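Local coordinates for protein putative acetamidase/formamidase (Yersinia enterocolitica subsp. palearctica serotype O:3, PDB 5UBU) that probably hydrolyses carbon-nitrogen bonds other than peptide bonds in linear amides, and holds two neighbouring sodium ions in this crystal structure, at residues Pro23-Leu28 and Arg55-Thr60; Arg61-Gly66 and Phe83-Asn88; Leu110-Asn115 and Glu236-Thr241; Pro168-Leu173 and Leu216-Ala221. One frame throughout, in Å; residues are numbered along the deposited sequence. Where two conformers were deposited one is given.

Contact 1 (Pro23-Leu28 and Arg55-Thr60)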
loop_
_atom_site.group_PDB
_atom_site.type_symbol
_atom_site.label_atom_id
_atom_site.label_comp_id
_atom_site.label_asym_id
_atom_site.label_seq_id
_atom_site.Cartn_x
_atom_site.Cartn_y
_atom_site.Cartn_z
ATOM N N PRO B 23 15.270 -1.911 44.497
ATOM C CA PRO B 23 15.282 -2.956 43.499
ATOM C C PRO B 23 16.436 -3.941 43.590
ATOM O O PRO B 23 17.519 -3.599 44.060
ATOM C CB PRO B 23 15.392 -2.166 42.198
ATOM C CG PRO B 23 16.226 -0.992 42.560
ATOM C CD PRO B 23 15.914 -0.677 44.003
ATOM N N VAL B 24 16.165 -5.167 43.154
ATOM C CA VAL B 24 17.160 -6.219 43.071
ATOM C C VAL B 24 17.691 -6.080 41.637
ATOM O O VAL B 24 16.908 -5.961 40.694
ATOM C CB VAL B 24 16.548 -7.622 43.288
ATOM C CG1 VAL B 24 17.598 -8.711 43.074
ATOM C CG2 VAL B 24 15.940 -7.733 44.673
ATOM N N THR B 25 19.013 -6.048 41.481
ATOM C CA THR B 25 19.639 -5.929 40.168
ATOM C C THR B 25 20.082 -7.315 39.719
ATOM O O THR B 25 20.849 -7.993 40.412
ATOM C CB THR B 25 20.846 -4.969 40.206
ATOM O OG1 THR B 25 20.396 -3.665 40.597
ATOM C CG2 THR B 25 21.535 -4.876 38.834
ATOM N N HIS B 26 19.573 -7.736 38.566
ATOM C CA HIS B 26 19.897 -9.037 37.992
ATOM C C HIS B 26 20.848 -8.826 36.829
ATOM O O HIS B 26 20.735 -7.832 36.121
ATOM C CB HIS B 26 18.624 -9.719 37.507
ATOM C CG HIS B 26 17.538 -9.766 38.539
ATOM N ND1 HIS B 26 17.439 -10.770 39.475
ATOM C CD2 HIS B 26 16.513 -8.918 38.785
ATOM C CE1 HIS B 26 16.393 -10.542 40.247
ATOM N NE2 HIS B 26 15.813 -9.426 39.848
ATOM N N HIS B 27 21.787 -9.750 36.648
ATOM C CA HIS B 27 22.768 -9.657 35.570
ATOM C C HIS B 27 22.432 -10.750 34.565
ATOM O O HIS B 27 22.762 -11.908 34.791
ATOM C CB HIS B 27 24.191 -9.865 36.126
ATOM C CG HIS B 27 24.534 -8.978 37.299
ATOM N ND1 HIS B 27 25.117 -7.735 37.156
ATOM C CD2 HIS B 27 24.351 -9.152 38.631
ATOM C CE1 HIS B 27 25.271 -7.182 38.346
ATOM N NE2 HIS B 27 24.815 -8.022 39.258
ATOM N N LEU B 28 21.747 -10.390 33.479
ATOM C CA LEU B 28 21.371 -11.361 32.446
ATOM C C LEU B 28 22.531 -11.538 31.466
ATOM O O LEU B 28 22.538 -10.982 30.377
ATOM C CB LEU B 28 20.062 -10.957 31.741
ATOM C CG LEU B 28 19.535 -11.869 30.618
ATOM C CD1 LEU B 28 19.520 -13.339 31.014
ATOM C CD2 LEU B 28 18.148 -11.427 30.186
ATOM N N ARG B 55 15.806 -4.069 38.528
ATOM C CA ARG B 55 16.671 -3.664 37.432
ATOM C C ARG B 55 17.304 -4.907 36.813
ATOM O O ARG B 55 17.525 -5.906 37.506
ATOM C CB ARG B 55 17.745 -2.688 37.929
ATOM C CG ARG B 55 17.183 -1.311 38.232
ATOM C CD ARG B 55 18.109 -0.395 39.003
ATOM N NE ARG B 55 19.249 -0.029 38.164
ATOM C CZ ARG B 55 20.509 -0.432 38.341
ATOM N NH1 ARG B 55 21.450 -0.019 37.502
ATOM N NH2 ARG B 55 20.856 -1.193 39.376
ATOM N N VAL B 56 17.559 -4.858 35.507
ATOM C CA VAL B 56 18.191 -5.965 34.797
ATOM C C VAL B 56 19.294 -5.401 33.906
ATOM O O VAL B 56 19.062 -4.464 33.150
ATOM C CB VAL B 56 17.196 -6.759 33.926
ATOM C CG1 VAL B 56 17.891 -7.940 33.250
ATOM C CG2 VAL B 56 16.041 -7.262 34.770
ATOM N N ILE B 57 20.492 -5.966 34.021
ATOM C CA ILE B 57 21.639 -5.570 33.223
ATOM C C ILE B 57 21.775 -6.666 32.173
ATOM O O ILE B 57 22.233 -7.771 32.477
ATOM C CB ILE B 57 22.921 -5.472 34.076
ATOM C CG1 ILE B 57 22.716 -4.479 35.232
ATOM C CG2 ILE B 57 24.110 -5.076 33.196
ATOM C CD1 ILE B 57 23.904 -4.362 36.176
ATOM N N VAL B 58 21.380 -6.357 30.943
ATOM C CA VAL B 58 21.405 -7.329 29.852
ATOM C C VAL B 58 22.636 -7.234 28.948
ATOM O O VAL B 58 22.948 -6.166 28.442
ATOM C CB VAL B 58 20.173 -7.150 28.936
ATOM C CG1 VAL B 58 20.120 -8.271 27.906
ATOM C CG2 VAL B 58 18.892 -7.146 29.753
ATOM N N ASP B 59 23.314 -8.367 28.744
ATOM C CA ASP B 59 24.463 -8.466 27.848
ATOM C C ASP B 59 23.912 -8.937 26.496
ATOM O O ASP B 59 23.904 -10.130 26.199
ATOM C CB ASP B 59 25.504 -9.463 28.373
ATOM C CG ASP B 59 26.208 -8.984 29.650
ATOM O OD1 ASP B 59 26.113 -7.783 29.990
ATOM O OD2 ASP B 59 26.888 -9.814 30.299
ATOM N N THR B 60 23.442 -7.996 25.684
ATOM C CA THR B 60 22.855 -8.326 24.381
ATOM C C THR B 60 23.882 -8.686 23.313
ATOM O O THR B 60 25.041 -8.308 23.401
ATOM C CB THR B 60 22.026 -7.151 23.806
ATOM O OG1 THR B 60 22.886 -6.054 23.478
ATOM C CG2 THR B 60 20.961 -6.694 24.783
HETATM O O HOH W 1 22.878 -12.292 27.700
#
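Leu28 O is gripped twice: Asp59 N donates to it over 3.2 Å, and a water that also donates to Asp59 O supplies the second hydrogen bond. This closes a parallel beta ladder between strand 25-28, outermost in its mixed sheet within the chain, and strand 55-59. Parallel pairing makes one strand reach forward and backward from alternate residues of the other, and His26 illustrates it, giving its N-H to Arg55 O and receiving Ile57 N on its own O at 2.8 Å. Strand 239-248 pairs with the other edge of strand 55-59.

Thr25, Arg55 and Ile57 share one face. Arg55 runs beside Thr25 and bends at chi3 (68°), which turns the edge of its guanidinium to Thr25 OG1, 2.8 Å from NH2, while NE forms a salt bridge with Glu107. Thr25 CG2 and Ile57 CD1 meet at 3.6 Å as their side chains cross obliquely. On the other face the His26 ring puts its CD2 edge near Arg55 O, and its NE2 is hydrogen-bonded to Asp54. Further along that face, where it becomes buried, Leu28 CB rests 4.0 Å from Val56 CG1.

Contact 2 (Arg61-Gly66 and Phe83-Asn88)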
loop_
_atom_site.group_PDB
_atom_site.type_symbol
_atom_site.label_atom_id
_atom_site.label_comp_id
_atom_site.label_asym_id
_atom_site.label_seq_id
_atom_site.Cartn_x
_atom_site.Cartn_y
_atom_site.Cartn_z
ATOM N N ARG B 61 23.424 -9.424 22.310
ATOM C CA ARG B 61 24.232 -9.808 21.164
ATOM C C ARG B 61 23.745 -8.995 19.966
ATOM O O ARG B 61 22.591 -8.571 19.930
ATOM C CB ARG B 61 24.120 -11.307 20.884
ATOM C CG ARG B 61 24.871 -12.150 21.885
ATOM C CD ARG B 61 24.803 -13.632 21.526
ATOM N NE ARG B 61 25.651 -14.429 22.420
ATOM C CZ ARG B 61 25.745 -15.760 22.404
ATOM N NH1 ARG B 61 26.543 -16.374 23.266
ATOM N NH2 ARG B 61 25.037 -16.484 21.544
ATOM N N ASP B 62 24.623 -8.785 18.982
ATOM C CA ASP B 62 24.247 -8.002 17.812
ATOM C C ASP B 62 23.213 -8.754 16.968
ATOM O O ASP B 62 22.956 -9.932 17.192
ATOM C CB ASP B 62 25.483 -7.554 16.992
ATOM C CG ASP B 62 26.172 -8.698 16.217
ATOM O OD1 ASP B 62 25.555 -9.759 15.986
ATOM O OD2 ASP B 62 27.342 -8.514 15.777
ATOM N N ALA B 63 22.638 -8.063 15.995
ATOM C CA ALA B 63 21.624 -8.644 15.115
ATOM C C ALA B 63 22.056 -9.894 14.339
ATOM O O ALA B 63 21.201 -10.685 13.926
ATOM C CB ALA B 63 21.141 -7.593 14.137
ATOM N N PHE B 64 23.358 -10.076 14.153
ATOM C CA PHE B 64 23.890 -11.221 13.402
ATOM C C PHE B 64 24.445 -12.319 14.315
ATOM O O PHE B 64 24.981 -13.317 13.836
ATOM C CB PHE B 64 24.992 -10.729 12.446
ATOM C CG PHE B 64 24.639 -9.448 11.732
ATOM C CD1 PHE B 64 23.618 -9.433 10.780
ATOM C CD2 PHE B 64 25.306 -8.255 12.020
ATOM C CE1 PHE B 64 23.278 -8.254 10.126
ATOM C CE2 PHE B 64 24.962 -7.086 11.369
ATOM C CZ PHE B 64 23.946 -7.080 10.424
ATOM N N GLU B 65 24.271 -12.132 15.622
ATOM C CA GLU B 65 24.767 -13.046 16.663
ATOM C C GLU B 65 26.268 -13.316 16.464
ATOM O O GLU B 65 26.725 -14.451 16.514
ATOM C CB GLU B 65 23.923 -14.337 16.737
ATOM C CG GLU B 65 24.098 -15.084 18.058
ATOM C CD GLU B 65 23.157 -16.259 18.266
ATOM O OE1 GLU B 65 22.938 -16.623 19.447
ATOM O OE2 GLU B 65 22.631 -16.805 17.273
ATOM N N GLY B 66 27.013 -12.236 16.218
ATOM C CA GLY B 66 28.456 -12.283 16.009
ATOM C C GLY B 66 28.962 -13.007 14.767
ATOM O O GLY B 66 30.172 -13.222 14.625
ATOM N N PHE B 83 16.323 -15.095 10.220
ATOM C CA PHE B 83 17.019 -15.319 11.491
ATOM C C PHE B 83 18.062 -14.254 11.836
ATOM O O PHE B 83 19.263 -14.450 11.666
ATOM C CB PHE B 83 17.645 -16.721 11.546
ATOM C CG PHE B 83 16.642 -17.836 11.449
ATOM C CD1 PHE B 83 16.048 -18.345 12.592
ATOM C CD2 PHE B 83 16.296 -18.387 10.212
ATOM C CE1 PHE B 83 15.123 -19.381 12.509
ATOM C CE2 PHE B 83 15.376 -19.422 10.123
ATOM C CZ PHE B 83 14.785 -19.916 11.273
ATOM N N LEU B 84 17.555 -13.117 12.300
ATOM C CA LEU B 84 18.352 -11.999 12.773
ATOM C C LEU B 84 17.765 -11.600 14.123
ATOM O O LEU B 84 16.669 -12.035 14.491
ATOM C CB LEU B 84 18.287 -10.797 11.831
ATOM C CG LEU B 84 18.938 -10.868 10.441
ATOM C CD1 LEU B 84 18.757 -9.526 9.739
ATOM C CD2 LEU B 84 20.425 -11.221 10.544
ATOM N N ASN B 85 18.499 -10.775 14.854
ATOM C CA ASN B 85 18.058 -10.269 16.151
ATOM C C ASN B 85 17.882 -11.358 17.226
ATOM O O ASN B 85 16.766 -11.623 17.673
ATOM C CB ASN B 85 16.757 -9.450 16.004
ATOM C CG ASN B 85 16.862 -8.355 14.958
ATOM O OD1 ASN B 85 17.956 -7.925 14.582
ATOM N ND2 ASN B 85 15.710 -7.891 14.484
ATOM N N PRO B 86 18.989 -12.002 17.634
ATOM C CA PRO B 86 18.906 -12.993 18.705
ATOM C C PRO B 86 18.373 -12.298 19.959
ATOM O O PRO B 86 18.884 -11.240 20.333
ATOM C CB PRO B 86 20.361 -13.423 18.894
ATOM C CG PRO B 86 21.162 -12.298 18.345
ATOM C CD PRO B 86 20.371 -11.846 17.163
ATOM N N GLN B 87 17.365 -12.893 20.593
ATOM C CA GLN B 87 16.715 -12.281 21.759
ATOM C C GLN B 87 17.098 -12.781 23.133
ATOM O O GLN B 87 17.270 -13.977 23.333
ATOM C CB GLN B 87 15.188 -12.483 21.644
ATOM C CG GLN B 87 14.563 -11.827 20.427
ATOM C CD GLN B 87 14.658 -10.319 20.480
ATOM O OE1 GLN B 87 14.197 -9.680 21.440
ATOM N NE2 GLN B 87 15.222 -9.734 19.429
ATOM N N ASN B 88 17.240 -11.838 24.066
ATOM C CA ASN B 88 17.441 -12.158 25.478
ATOM C C ASN B 88 16.025 -12.333 26.013
ATOM O O ASN B 88 15.091 -11.685 25.524
ATOM C CB ASN B 88 18.157 -11.039 26.231
ATOM C CG ASN B 88 19.652 -11.119 26.103
ATOM O OD1 ASN B 88 20.266 -10.360 25.372
ATOM N ND2 ASN B 88 20.246 -12.084 26.794
HETATM O O HOH W 2 20.600 -10.024 22.180
HETATM O O HOH W 3 19.984 -9.233 18.980
#
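Pro86 and Glu65 slide past each other in opposite directions, the proline ring lying alongside the glutamate's aliphatic chain with Pro86 CG 3.8 Å from Glu65 CB. The proline thus packs against a type I beta turn, Asp62 to Glu65, in the loop that follows strand 55-59, while its own segment leads into strand 87-93. Because Glu65 CG stands opposite the backbone N (chi1 -161°) and the chain is extended beyond it, the carboxylate is carried past Pro86 CB to Arg61. There Arg61 NH2 and Glu65 OE1 form a salt bridge of 3.0 Å, with the oxygen in the guanidinium plane but met on the anti side of the carboxylate, 28° out of its plane. Each partner has a second hold outside, Glu30 for Arg61 NE and Tyr38 for Glu65 OE2.

One residue earlier in the turn, Phe64 lies side by side with Leu84, pointing the same way; Leu84 CD2 approaches Phe64 CD1 obliquely at 3.7 Å. Between the proline and leucine contacts, Asn85 N donates to Ala63 O over 2.9 Å, in the carbonyl plane and on a lone pair. It is the one direct hydrogen bond joining the two segments. The turn is stiffened from within by Asp62, whose OD1 takes Gly66 N from above the carboxylate plane and, weakly, Phe64 N. The Asn85 side chain packs beside Ala63 CB, and its ND2 is bound to Ser184 O, which helps fix the amide. Gln87 NE2 donates back to Asn85 O over 3.0 Å.

Contact 3 (Leu110-Asn115 and Glu236-Thr241). With NA (sodium ion), chain G.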
loop_
_atom_site.group_PDB
_atom_site.type_symbol
_atom_site.label_atom_id
_atom_site.label_comp_id
_atom_site.label_asym_id
_atom_site.label_seq_id
_atom_site.Cartn_x
_atom_site.Cartn_y
_atom_site.Cartn_z
ATOM N N LEU B 110 25.665 0.743 26.841
ATOM C CA LEU B 110 27.092 0.908 26.555
ATOM C C LEU B 110 27.548 -0.211 25.626
ATOM O O LEU B 110 26.941 -1.283 25.614
ATOM C CB LEU B 110 27.907 0.848 27.851
ATOM C CG LEU B 110 27.550 1.860 28.948
ATOM C CD1 LEU B 110 28.335 1.580 30.214
ATOM C CD2 LEU B 110 27.756 3.289 28.452
ATOM N N PRO B 111 28.596 0.035 24.820
ATOM C CA PRO B 111 29.085 -1.034 23.945
ATOM C C PRO B 111 29.782 -2.093 24.783
ATOM O O PRO B 111 30.450 -1.760 25.761
ATOM C CB PRO B 111 30.053 -0.322 22.992
ATOM C CG PRO B 111 30.405 0.960 23.660
ATOM C CD PRO B 111 29.272 1.323 24.570
ATOM N N ARG B 112 29.607 -3.353 24.401
ATOM C CA ARG B 112 30.171 -4.481 25.131
ATOM C C ARG B 112 31.352 -5.085 24.386
ATOM O O ARG B 112 31.341 -5.164 23.160
ATOM C CB ARG B 112 29.062 -5.518 25.345
ATOM C CG ARG B 112 29.394 -6.630 26.330
ATOM C CD ARG B 112 28.142 -7.404 26.704
ATOM N NE ARG B 112 27.534 -8.080 25.561
ATOM C CZ ARG B 112 27.828 -9.318 25.144
ATOM N NH1 ARG B 112 28.719 -10.073 25.781
ATOM N NH2 ARG B 112 27.196 -9.821 24.083
ATOM N N GLY B 113 32.369 -5.489 25.144
ATOM C CA GLY B 113 33.592 -6.085 24.590
ATOM C C GLY B 113 34.744 -5.108 24.490
ATOM O O GLY B 113 34.548 -3.899 24.520
ATOM N N VAL B 114 35.959 -5.649 24.392
ATOM C CA VAL B 114 37.179 -4.839 24.255
ATOM C C VAL B 114 37.304 -4.379 22.794
ATOM O O VAL B 114 37.192 -5.194 21.876
ATOM C CB VAL B 114 38.431 -5.642 24.657
ATOM C CG1 VAL B 114 39.688 -4.784 24.552
ATOM C CG2 VAL B 114 38.272 -6.189 26.072
ATOM N N ASN B 115 37.553 -3.082 22.594
ATOM C CA ASN B 115 37.670 -2.487 21.244
ATOM C C ASN B 115 36.416 -2.868 20.463
ATOM O O ASN B 115 36.483 -3.550 19.438
ATOM C CB ASN B 115 38.969 -2.939 20.548
ATOM C CG ASN B 115 40.212 -2.377 21.219
ATOM O OD1 ASN B 115 40.192 -1.252 21.714
ATOM N ND2 ASN B 115 41.314 -3.145 21.210
ATOM N N GLU B 236 24.552 -2.062 14.038
ATOM C CA GLU B 236 24.257 -3.166 14.945
ATOM C C GLU B 236 25.436 -3.452 15.872
ATOM O O GLU B 236 26.579 -3.582 15.400
ATOM C CB GLU B 236 24.001 -4.434 14.126
ATOM C CG GLU B 236 23.019 -4.297 12.967
ATOM C CD GLU B 236 21.615 -3.938 13.394
ATOM O OE1 GLU B 236 20.854 -3.450 12.523
ATOM O OE2 GLU B 236 21.266 -4.139 14.578
ATOM N N PHE B 237 25.180 -3.587 17.176
ATOM C CA PHE B 237 26.271 -3.872 18.119
ATOM C C PHE B 237 25.810 -4.641 19.364
ATOM O O PHE B 237 24.625 -4.704 19.676
ATOM C CB PHE B 237 27.020 -2.573 18.511
ATOM C CG PHE B 237 26.321 -1.726 19.553
ATOM C CD1 PHE B 237 25.076 -1.182 19.324
ATOM C CD2 PHE B 237 26.960 -1.410 20.746
ATOM C CE1 PHE B 237 24.454 -0.390 20.287
ATOM C CE2 PHE B 237 26.338 -0.603 21.701
ATOM C CZ PHE B 237 25.088 -0.092 21.461
ATOM N N ALA B 238 26.787 -5.255 20.031
ATOM C CA ALA B 238 26.583 -5.996 21.255
ATOM C C ALA B 238 26.653 -4.943 22.362
ATOM O O ALA B 238 27.570 -4.116 22.359
ATOM C CB ALA B 238 27.665 -7.046 21.422
ATOM N N SER B 239 25.701 -4.973 23.301
ATOM C CA SER B 239 25.647 -3.960 24.363
ATOM C C SER B 239 25.387 -4.459 25.765
ATOM O O SER B 239 25.010 -5.609 25.975
ATOM C CB SER B 239 24.505 -2.982 24.073
ATOM O OG SER B 239 23.240 -3.595 24.309
ATOM N N ILE B 240 25.586 -3.538 26.708
ATOM C CA ILE B 240 25.308 -3.742 28.115
ATOM C C ILE B 240 24.152 -2.776 28.327
ATOM O O ILE B 240 24.363 -1.582 28.555
ATOM C CB ILE B 240 26.494 -3.385 29.036
ATOM C CG1 ILE B 240 27.721 -4.238 28.686
ATOM C CG2 ILE B 240 26.101 -3.596 30.496
ATOM C CD1 ILE B 240 28.958 -3.937 29.503
ATOM N N THR B 241 22.933 -3.288 28.192
ATOM C CA THR B 241 21.716 -2.491 28.339
ATOM C C THR B 241 21.143 -2.701 29.722
ATOM O O THR B 241 20.838 -3.831 30.098
ATOM C CB THR B 241 20.663 -2.889 27.286
ATOM O OG1 THR B 241 21.186 -2.639 25.975
ATOM C CG2 THR B 241 19.379 -2.109 27.475
HETATM NA NA NA G . 19.145 -4.049 13.843
#
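The Phe237 ring presents its edge, not a face, to Pro111: Pro111 N lies in the ring plane, and Pro111 CA is 3.6 Å from Phe237 CE2. Phe237 CG sits between its own backbone N and carbonyl carbon (chi1 79°), a setting that sends the ring across to the proline, and Tyr166 from outside also touches both residues. The second flat group, the Arg112 guanidinium, has Ser239 O near its plane at the edge, 3.6 Å from Arg112 NE, while Ala238 CB comes to it obliquely. Its NH2 is hydrogen-bonded to Thr60 O, so the arginine reaches back to the chain just past strand 55-59.

The aliphatic part of Arg112 crosses Ile240 at about a right angle. The side chain leaves CA trans to the amide nitrogen (chi1 -168°), and its CG meets Ile240 CG1 at 3.8 Å; the later bend at chi3 then swings the guanidinium back along the strand toward Ala238.

Three backbone hydrogen bonds underlie these side chains. Leu110 and Ile240 exchange two, the shorter from Ile240 N to Leu110 O at 2.8 Å, and Arg112 N donates to Ala238 O over 3.0 Å. Ser239 points away from this pairing, and its OG shares a hydrogen bond with Thr241 OG1 and another with Thr60 OG1. Glu236, before the ladder, instead turns to the metal, together with Asp220 and His222. The whole is an antiparallel beta ladder between strands 101-111 and 239-248, entered from a residue that chelates a sodium ion through both carboxylate oxygens.

Contact 4 (Pro168-Leu173 and Leu216-Ala221). With NA (sodium ion), chain G; NA (sodium ion), chain H.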
loop_
_atom_site.group_PDB
_atom_site.type_symbol
_atom_site.label_atom_id
_atom_site.label_comp_id
_atom_site.label_asym_id
_atom_site.label_seq_id
_atom_site.Cartn_x
_atom_site.Cartn_y
_atom_site.Cartn_z
ATOM N N PRO B 168 22.345 5.498 21.180
ATOM C CA PRO B 168 21.884 4.122 21.194
ATOM C C PRO B 168 20.399 3.948 21.509
ATOM O O PRO B 168 19.781 4.822 22.122
ATOM C CB PRO B 168 22.725 3.498 22.305
ATOM C CG PRO B 168 22.891 4.617 23.274
ATOM C CD PRO B 168 23.064 5.840 22.419
ATOM N N HIS B 169 19.848 2.827 21.053
ATOM C CA HIS B 169 18.451 2.476 21.299
ATOM C C HIS B 169 18.253 1.004 20.997
ATOM O O HIS B 169 19.048 0.389 20.281
ATOM C CB HIS B 169 17.495 3.303 20.448
ATOM C CG HIS B 169 17.654 3.087 18.980
ATOM N ND1 HIS B 169 18.582 3.777 18.230
ATOM C CD2 HIS B 169 17.002 2.270 18.117
ATOM C CE1 HIS B 169 18.508 3.388 16.972
ATOM N NE2 HIS B 169 17.554 2.476 16.872
ATOM N N ILE B 170 17.180 0.452 21.548
ATOM C CA ILE B 170 16.830 -0.945 21.362
ATOM C C ILE B 170 15.917 -1.108 20.153
ATOM O O ILE B 170 14.897 -0.442 20.032
ATOM C CB ILE B 170 16.154 -1.502 22.634
ATOM C CG1 ILE B 170 17.160 -1.551 23.797
ATOM C CG2 ILE B 170 15.572 -2.889 22.393
ATOM C CD1 ILE B 170 18.319 -2.510 23.592
ATOM N N GLY B 171 16.304 -2.007 19.262
ATOM C CA GLY B 171 15.540 -2.286 18.057
ATOM C C GLY B 171 14.396 -3.243 18.322
ATOM O O GLY B 171 13.311 -3.057 17.785
ATOM N N THR B 172 14.644 -4.266 19.137
ATOM C CA THR B 172 13.625 -5.265 19.475
ATOM C C THR B 172 13.321 -5.316 20.969
ATOM O O THR B 172 14.131 -5.786 21.753
ATOM C CB THR B 172 14.029 -6.697 19.041
ATOM O OG1 THR B 172 15.232 -7.089 19.714
ATOM C CG2 THR B 172 14.235 -6.784 17.532
ATOM N N LEU B 173 12.151 -4.819 21.345
ATOM C CA LEU B 173 11.691 -4.825 22.728
ATOM C C LEU B 173 10.267 -5.367 22.656
ATOM O O LEU B 173 9.421 -4.799 21.974
ATOM C CB LEU B 173 11.721 -3.421 23.334
ATOM C CG LEU B 173 11.348 -3.335 24.820
ATOM C CD1 LEU B 173 12.315 -4.161 25.670
ATOM C CD2 LEU B 173 11.312 -1.890 25.304
ATOM N N LEU B 216 9.049 -10.823 28.866
ATOM C CA LEU B 216 9.760 -9.718 28.229
ATOM C C LEU B 216 10.992 -10.201 27.469
ATOM O O LEU B 216 11.797 -10.962 28.001
ATOM C CB LEU B 216 10.197 -8.691 29.280
ATOM C CG LEU B 216 11.006 -7.468 28.812
ATOM C CD1 LEU B 216 10.220 -6.623 27.821
ATOM C CD2 LEU B 216 11.413 -6.646 30.032
ATOM N N PHE B 217 11.119 -9.740 26.228
ATOM C CA PHE B 217 12.253 -10.061 25.370
ATOM C C PHE B 217 12.931 -8.761 24.959
ATOM O O PHE B 217 12.261 -7.747 24.728
ATOM C CB PHE B 217 11.805 -10.793 24.108
ATOM C CG PHE B 217 11.242 -12.158 24.350
ATOM C CD1 PHE B 217 9.904 -12.328 24.649
ATOM C CD2 PHE B 217 12.056 -13.283 24.231
ATOM C CE1 PHE B 217 9.379 -13.599 24.845
ATOM C CE2 PHE B 217 11.547 -14.554 24.426
ATOM C CZ PHE B 217 10.200 -14.720 24.722
ATOM N N ILE B 218 14.252 -8.790 24.854
ATOM C CA ILE B 218 15.014 -7.594 24.466
ATOM C C ILE B 218 16.196 -7.995 23.586
ATOM O O ILE B 218 16.668 -9.131 23.638
ATOM C CB ILE B 218 15.461 -6.794 25.721
ATOM C CG1 ILE B 218 16.067 -5.447 25.339
ATOM C CG2 ILE B 218 16.433 -7.611 26.582
ATOM C CD1 ILE B 218 16.395 -4.572 26.531
ATOM N N GLY B 219 16.648 -7.072 22.745
ATOM C CA GLY B 219 17.794 -7.337 21.864
ATOM C C GLY B 219 17.956 -6.331 20.758
ATOM O O GLY B 219 17.286 -5.307 20.748
ATOM N N ASP B 220 18.872 -6.626 19.838
ATOM C CA ASP B 220 19.133 -5.778 18.670
ATOM C C ASP B 220 19.419 -4.315 19.041
ATOM O O ASP B 220 18.660 -3.407 18.710
ATOM C CB ASP B 220 17.951 -5.902 17.688
ATOM C CG ASP B 220 18.166 -5.149 16.372
ATOM O OD1 ASP B 220 19.313 -4.981 15.891
ATOM O OD2 ASP B 220 17.140 -4.755 15.802
ATOM N N ALA B 221 20.520 -4.100 19.744
ATOM C CA ALA B 221 20.916 -2.757 20.127
ATOM C C ALA B 221 21.500 -2.036 18.907
ATOM O O ALA B 221 22.189 -2.654 18.086
ATOM C CB ALA B 221 21.942 -2.814 21.246
HETATM NA NA NA G . 19.145 -4.049 13.843
HETATM NA NA NA H . 15.974 -4.330 13.958
HETATM O O HOH W 4 15.985 -4.566 11.056
#
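Ile170 and Ile218 cross at about a right angle, Ile170 CG2 lying 3.9 Å from Ile218 CG1, on the closely packed face of an antiparallel beta ladder broken by a corner at Gly171. Leu173 extends this apolar face: its CD1 reaches both Ile218 CG1 and, at 3.9 Å, Leu216 CD1. Residues of strands 101-111 and 239-248 cover the face, which makes it a layer between sheets. The strands themselves are joined by Gly171 N, which donates to Asp220 O over 2.8 Å, and by Thr172 N, which donates to Gly219 O; the return bond from Gly219 N is weak.

The contrasting side, that of Thr172 and Asp220, is polar, though still buried. Thr172 crosses Asp220 at about a right angle, its OG1 held by Gln87 NE2 and its CG2 3.8 Å from Asp220 CB.

Asp220 carries the site. Its carboxylate bridges two sodium ions, OD1 and OD2 both binding the one shared with His222 and Glu236, OD2 alone the one shared with Asn193 and Asp195. That second sodium is 2.2 Å from Asp220 OD2 and has a water 2.9 Å away as a further ligand.

In the fold
The four contacts step from the edge of one sheet to a metal site held mainly by another. Contacts 1 and 3 share the first sheet, where Val58 N reaches Thr241 O at 2.7 Å, and contacts 2 and 4 meet through Asn88 N and Ile218 O (2.8 Å). Contact 4, with its centre about 5 Å from that of the chain, supplies Asp220; contact 3 supplies Glu236 to the same sodium. The two sodium ions lie 3.2 Å apart. Contact 2 borders them: the Asn85 side chain comes within about 4 Å of a sodium, and Ala63 CB is 3.5 Å from Glu236 OE2. Contact 1 contributes no metal ligand.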